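Pesticidal crystal protein Cry2Aa (Bacillus thuringiensis serovar kurstaki, PDB 1I5P) binds midgut epithelial cells of dipteran and lepidopteran larvae and promotes their colloid-osmotic lysis. Local coordinates at residues E37-L48 against N414-F422. Sequence-based numbering, arbitrary orientation.
Sequences EWMEWKRTDHSL and NSNYFPDYF
Pro419 fits into the corner formed by two indole rings, Trp38 and Trp41, one helical turn apart on helix 31-44. Its CD lies almost on the normal of the Trp38 six-membered ring, 3.7 Å from the centroid, and also over a face of the Trp41 five-membered ring, so one methylene makes two CH-pi contacts. CB and CG of the proline extend the cover across the rest of Trp38. Trp41 points its indole into the loop because a chi1 of 168° swings CG away from the backbone N, and there NE1 donates to Tyr417 O at 2.8 Å; the bond is bent, 143° at the hydrogen, and lies tilted from both the carbonyl and ring planes. Beyond it, Trp41 CZ2 packs obliquely on Phe418 CD2 at 3.8 Å. Cry2Aa is a three-domain delta-endotoxin, and here an N-terminal helix lies against the middle, beta-prism domain, at the edge strand 415-416 and the type II turn Phe418-Tyr421. Past the helix end, the His46 ring stacks on the Asn414 amide, planes 10° apart, while its NE2 is hydrogen-bonded to Glu243. Asp45 brings OD2 obliquely to Tyr417 CD2, at 3.5 Å, the carboxylate steeply turned against the ring, and OD1 forms a salt bridge with Arg375. Near the turn, a water bonded to Glu37 OE1, Tyr417 OH and Asp420 N bridges helix and turn, and Lys29 forms salt bridges with both Glu37 and Asp420, probably easing the proximity of these like charges.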
loop_
_atom_site.group_PDB
_atom_site.type_symbol
_atom_site.label_atom_id
_atom_site.label_comp_id
_atom_site.label_asym_id
_atom_site.label_seq_id
_atom_site.Cartn_x
_atom_site.Cartn_y
_atom_site.Cartn_z
ATOM N N GLU A 37 -14.775 10.969 4.024
ATOM C CA GLU A 37 -14.586 9.628 4.555
ATOM C C GLU A 37 -13.362 9.550 5.456
ATOM O O GLU A 37 -13.396 8.907 6.511
ATOM C CB GLU A 37 -14.473 8.608 3.422
ATOM C CG GLU A 37 -15.804 8.162 2.857
ATOM C CD GLU A 37 -15.665 7.062 1.821
ATOM O OE1 GLU A 37 -14.784 6.188 1.980
ATOM O OE2 GLU A 37 -16.447 7.065 0.851
ATOM N N TRP A 38 -12.280 10.202 5.051
ATOM C CA TRP A 38 -11.071 10.192 5.863
ATOM C C TRP A 38 -11.300 10.976 7.153
ATOM O O TRP A 38 -10.811 10.585 8.214
ATOM C CB TRP A 38 -9.890 10.761 5.077
ATOM C CG TRP A 38 -9.223 9.724 4.237
ATOM C CD1 TRP A 38 -9.482 9.431 2.928
ATOM C CD2 TRP A 38 -8.239 8.777 4.672
ATOM N NE1 TRP A 38 -8.728 8.362 2.522
ATOM C CE2 TRP A 38 -7.955 7.937 3.573
ATOM C CE3 TRP A 38 -7.573 8.552 5.886
ATOM C CZ2 TRP A 38 -7.031 6.889 3.645
ATOM C CZ3 TRP A 38 -6.650 7.507 5.960
ATOM C CH2 TRP A 38 -6.390 6.689 4.843
ATOM N N MET A 39 -12.047 12.077 7.057
ATOM C CA MET A 39 -12.358 12.881 8.236
ATOM C C MET A 39 -13.203 12.056 9.198
ATOM O O MET A 39 -12.975 12.084 10.403
ATOM C CB MET A 39 -13.124 14.158 7.863
ATOM C CG MET A 39 -12.242 15.343 7.490
ATOM S SD MET A 39 -13.197 16.831 7.110
ATOM C CE MET A 39 -13.199 17.669 8.716
ATOM N N GLU A 40 -14.180 11.326 8.671
ATOM C CA GLU A 40 -15.024 10.503 9.527
ATOM C C GLU A 40 -14.211 9.367 10.122
ATOM O O GLU A 40 -14.391 8.999 11.278
ATOM C CB GLU A 40 -16.202 9.940 8.737
ATOM C CG GLU A 40 -17.379 10.882 8.714
ATOM C CD GLU A 40 -17.857 11.213 10.116
ATOM O OE1 GLU A 40 -18.537 10.352 10.718
ATOM O OE2 GLU A 40 -17.551 12.322 10.615
ATOM N N TRP A 41 -13.320 8.811 9.315
ATOM C CA TRP A 41 -12.445 7.736 9.761
ATOM C C TRP A 41 -11.676 8.239 10.985
ATOM O O TRP A 41 -11.597 7.566 12.015
ATOM C CB TRP A 41 -11.471 7.374 8.633
ATOM C CG TRP A 41 -10.328 6.478 9.030
ATOM C CD1 TRP A 41 -10.362 5.122 9.188
ATOM C CD2 TRP A 41 -8.967 6.874 9.256
ATOM N NE1 TRP A 41 -9.104 4.646 9.489
ATOM C CE2 TRP A 41 -8.232 5.700 9.537
ATOM C CE3 TRP A 41 -8.298 8.104 9.243
ATOM C CZ2 TRP A 41 -6.860 5.725 9.803
ATOM C CZ3 TRP A 41 -6.930 8.129 9.507
ATOM C CH2 TRP A 41 -6.227 6.943 9.782
ATOM N N LYS A 42 -11.126 9.441 10.873
ATOM C CA LYS A 42 -10.359 10.022 11.968
ATOM C C LYS A 42 -11.172 10.127 13.246
ATOM O O LYS A 42 -10.707 9.759 14.326
ATOM C CB LYS A 42 -9.854 11.412 11.584
ATOM C CG LYS A 42 -8.993 12.069 12.651
ATOM C CD LYS A 42 -7.792 11.199 12.980
ATOM C CE LYS A 42 -6.700 11.981 13.680
ATOM N NZ LYS A 42 -5.534 11.102 13.928
ATOM N N ARG A 43 -12.394 10.621 13.108
ATOM C CA ARG A 43 -13.290 10.818 14.236
ATOM C C ARG A 43 -13.762 9.562 14.952
ATOM O O ARG A 43 -13.787 9.515 16.179
ATOM C CB ARG A 43 -14.520 11.611 13.774
ATOM C CG ARG A 43 -15.538 11.906 14.873
ATOM C CD ARG A 43 -16.754 12.656 14.329
ATOM N NE ARG A 43 -17.679 11.812 13.569
ATOM C CZ ARG A 43 -18.597 11.016 14.115
ATOM N NH1 ARG A 43 -18.723 10.944 15.435
ATOM N NH2 ARG A 43 -19.411 10.306 13.343
ATOM N N THR A 44 -14.130 8.542 14.185
ATOM C CA THR A 44 -14.677 7.312 14.752
ATOM C C THR A 44 -13.810 6.062 14.730
ATOM O O THR A 44 -14.068 5.120 15.481
ATOM C CB THR A 44 -15.975 6.934 14.029
ATOM O OG1 THR A 44 -15.646 6.434 12.726
ATOM C CG2 THR A 44 -16.885 8.151 13.874
ATOM N N ASP A 45 -12.802 6.021 13.872
ATOM C CA ASP A 45 -11.999 4.816 13.794
ATOM C C ASP A 45 -10.624 4.876 14.411
ATOM O O ASP A 45 -10.181 5.912 14.912
ATOM C CB ASP A 45 -11.887 4.359 12.342
ATOM C CG ASP A 45 -13.219 3.916 11.772
ATOM O OD1 ASP A 45 -14.007 3.307 12.522
ATOM O OD2 ASP A 45 -13.473 4.170 10.579
ATOM N N HIS A 46 -9.964 3.727 14.388
ATOM C CA HIS A 46 -8.638 3.616 14.932
ATOM C C HIS A 46 -7.648 4.206 13.948
ATOM O O HIS A 46 -7.188 3.527 13.033
ATOM C CB HIS A 46 -8.292 2.149 15.206
ATOM C CG HIS A 46 -6.896 1.945 15.703
ATOM N ND1 HIS A 46 -6.379 2.633 16.778
ATOM C CD2 HIS A 46 -5.902 1.135 15.262
ATOM C CE1 HIS A 46 -5.127 2.263 16.977
ATOM N NE2 HIS A 46 -4.813 1.354 16.069
ATOM N N SER A 47 -7.355 5.489 14.114
ATOM C CA SER A 47 -6.373 6.140 13.271
ATOM C C SER A 47 -5.116 5.841 14.065
ATOM O O SER A 47 -5.199 5.499 15.238
ATOM C CB SER A 47 -6.615 7.649 13.213
ATOM O OG SER A 47 -6.383 8.254 14.477
ATOM N N LEU A 48 -3.948 5.935 13.463
ATOM C CA LEU A 48 -2.750 5.650 14.251
ATOM C C LEU A 48 -2.152 6.993 14.604
ATOM O O LEU A 48 -0.942 7.147 14.597
ATOM C CB LEU A 48 -1.752 4.844 13.423
ATOM C CG LEU A 48 -2.013 3.353 13.255
ATOM C CD1 LEU A 48 -3.355 3.109 12.560
ATOM C CD2 LEU A 48 -0.859 2.767 12.462
ATOM N N ASN A 414 -10.050 -2.039 19.414
ATOM C CA ASN A 414 -9.829 -1.301 18.170
ATOM C C ASN A 414 -10.193 -2.132 16.952
ATOM O O ASN A 414 -9.879 -3.321 16.887
ATOM C CB ASN A 414 -8.361 -0.897 18.014
ATOM C CG ASN A 414 -7.890 0.074 19.071
ATOM O OD1 ASN A 414 -8.606 0.989 19.457
ATOM N ND2 ASN A 414 -6.657 -0.114 19.527
ATOM N N SER A 415 -10.852 -1.506 15.986
ATOM C CA SER A 415 -11.186 -2.196 14.750
ATOM C C SER A 415 -10.198 -1.636 13.735
ATOM O O SER A 415 -9.786 -0.477 13.830
ATOM C CB SER A 415 -12.624 -1.904 14.303
ATOM O OG SER A 415 -12.713 -0.665 13.628
ATOM N N ASN A 416 -9.806 -2.465 12.776
ATOM C CA ASN A 416 -8.853 -2.052 11.760
ATOM C C ASN A 416 -9.569 -1.822 10.443
ATOM O O ASN A 416 -10.243 -2.704 9.922
ATOM C CB ASN A 416 -7.771 -3.120 11.628
ATOM C CG ASN A 416 -7.207 -3.519 12.976
ATOM O OD1 ASN A 416 -6.506 -2.732 13.621
ATOM N ND2 ASN A 416 -7.523 -4.735 13.424
ATOM N N TYR A 417 -9.407 -0.618 9.910
ATOM C CA TYR A 417 -10.064 -0.242 8.668
ATOM C C TYR A 417 -9.474 1.065 8.153
ATOM O O TYR A 417 -9.075 1.920 8.941
ATOM C CB TYR A 417 -11.562 -0.050 8.936
ATOM C CG TYR A 417 -12.307 0.665 7.836
ATOM C CD1 TYR A 417 -12.718 -0.018 6.695
ATOM C CD2 TYR A 417 -12.567 2.040 7.915
ATOM C CE1 TYR A 417 -13.364 0.638 5.656
ATOM C CE2 TYR A 417 -13.213 2.709 6.877
ATOM C CZ TYR A 417 -13.605 2.001 5.751
ATOM O OH TYR A 417 -14.206 2.658 4.702
ATOM N N PHE A 418 -9.405 1.208 6.834
ATOM C CA PHE A 418 -8.898 2.431 6.214
ATOM C C PHE A 418 -9.766 2.721 4.992
ATOM O O PHE A 418 -10.058 1.813 4.216
ATOM C CB PHE A 418 -7.433 2.267 5.786
ATOM C CG PHE A 418 -6.524 1.798 6.891
ATOM C CD1 PHE A 418 -6.325 0.438 7.116
ATOM C CD2 PHE A 418 -5.877 2.716 7.715
ATOM C CE1 PHE A 418 -5.489 -0.008 8.147
ATOM C CE2 PHE A 418 -5.042 2.289 8.748
ATOM C CZ PHE A 418 -4.847 0.921 8.966
ATOM N N PRO A 419 -10.180 3.988 4.802
ATOM C CA PRO A 419 -11.020 4.381 3.663
ATOM C C PRO A 419 -10.452 3.886 2.346
ATOM O O PRO A 419 -9.250 4.003 2.109
ATOM C CB PRO A 419 -11.030 5.910 3.755
ATOM C CG PRO A 419 -10.968 6.133 5.231
ATOM C CD PRO A 419 -9.864 5.166 5.631
ATOM N N ASP A 420 -11.320 3.324 1.506
ATOM C CA ASP A 420 -10.931 2.791 0.194
ATOM C C ASP A 420 -9.975 1.600 0.247
ATOM O O ASP A 420 -9.448 1.161 -0.780
ATOM C CB ASP A 420 -10.336 3.901 -0.675
ATOM C CG ASP A 420 -11.351 4.990 -1.000
ATOM O OD1 ASP A 420 -12.417 4.668 -1.573
ATOM O OD2 ASP A 420 -11.081 6.168 -0.681
ATOM N N TYR A 421 -9.743 1.076 1.445
ATOM C CA TYR A 421 -8.888 -0.096 1.588
ATOM C C TYR A 421 -9.766 -1.288 1.891
ATOM O O TYR A 421 -10.709 -1.194 2.679
ATOM C CB TYR A 421 -7.881 0.066 2.733
ATOM C CG TYR A 421 -6.647 0.871 2.388
ATOM C CD1 TYR A 421 -6.708 2.258 2.272
ATOM C CD2 TYR A 421 -5.408 0.248 2.222
ATOM C CE1 TYR A 421 -5.577 3.009 2.006
ATOM C CE2 TYR A 421 -4.261 0.995 1.954
ATOM C CZ TYR A 421 -4.353 2.373 1.849
ATOM O OH TYR A 421 -3.225 3.118 1.587
ATOM N N PHE A 422 -9.462 -2.410 1.253
ATOM C CA PHE A 422 -10.210 -3.634 1.487
ATOM C C PHE A 422 -9.272 -4.641 2.122
ATOM O O PHE A 422 -8.055 -4.588 1.916
ATOM C CB PHE A 422 -10.741 -4.226 0.174
ATOM C CG PHE A 422 -11.675 -3.320 -0.578
ATOM C CD1 PHE A 422 -11.182 -2.383 -1.478
ATOM C CD2 PHE A 422 -13.046 -3.398 -0.377
ATOM C CE1 PHE A 422 -12.043 -1.542 -2.178
ATOM C CE2 PHE A 422 -13.922 -2.555 -1.073
ATOM C CZ PHE A 422 -13.412 -1.625 -1.973
HETATM O O HOH W 1 -14.761 5.104 4.853
HETATM O O HOH W 2 -14.306 3.399 1.695
HETATM O O HOH W 3 -8.892 7.074 -0.088
HETATM O O HOH W 4 -7.479 1.128 11.293
HETATM O O HOH W 5 -10.935 1.600 13.072
#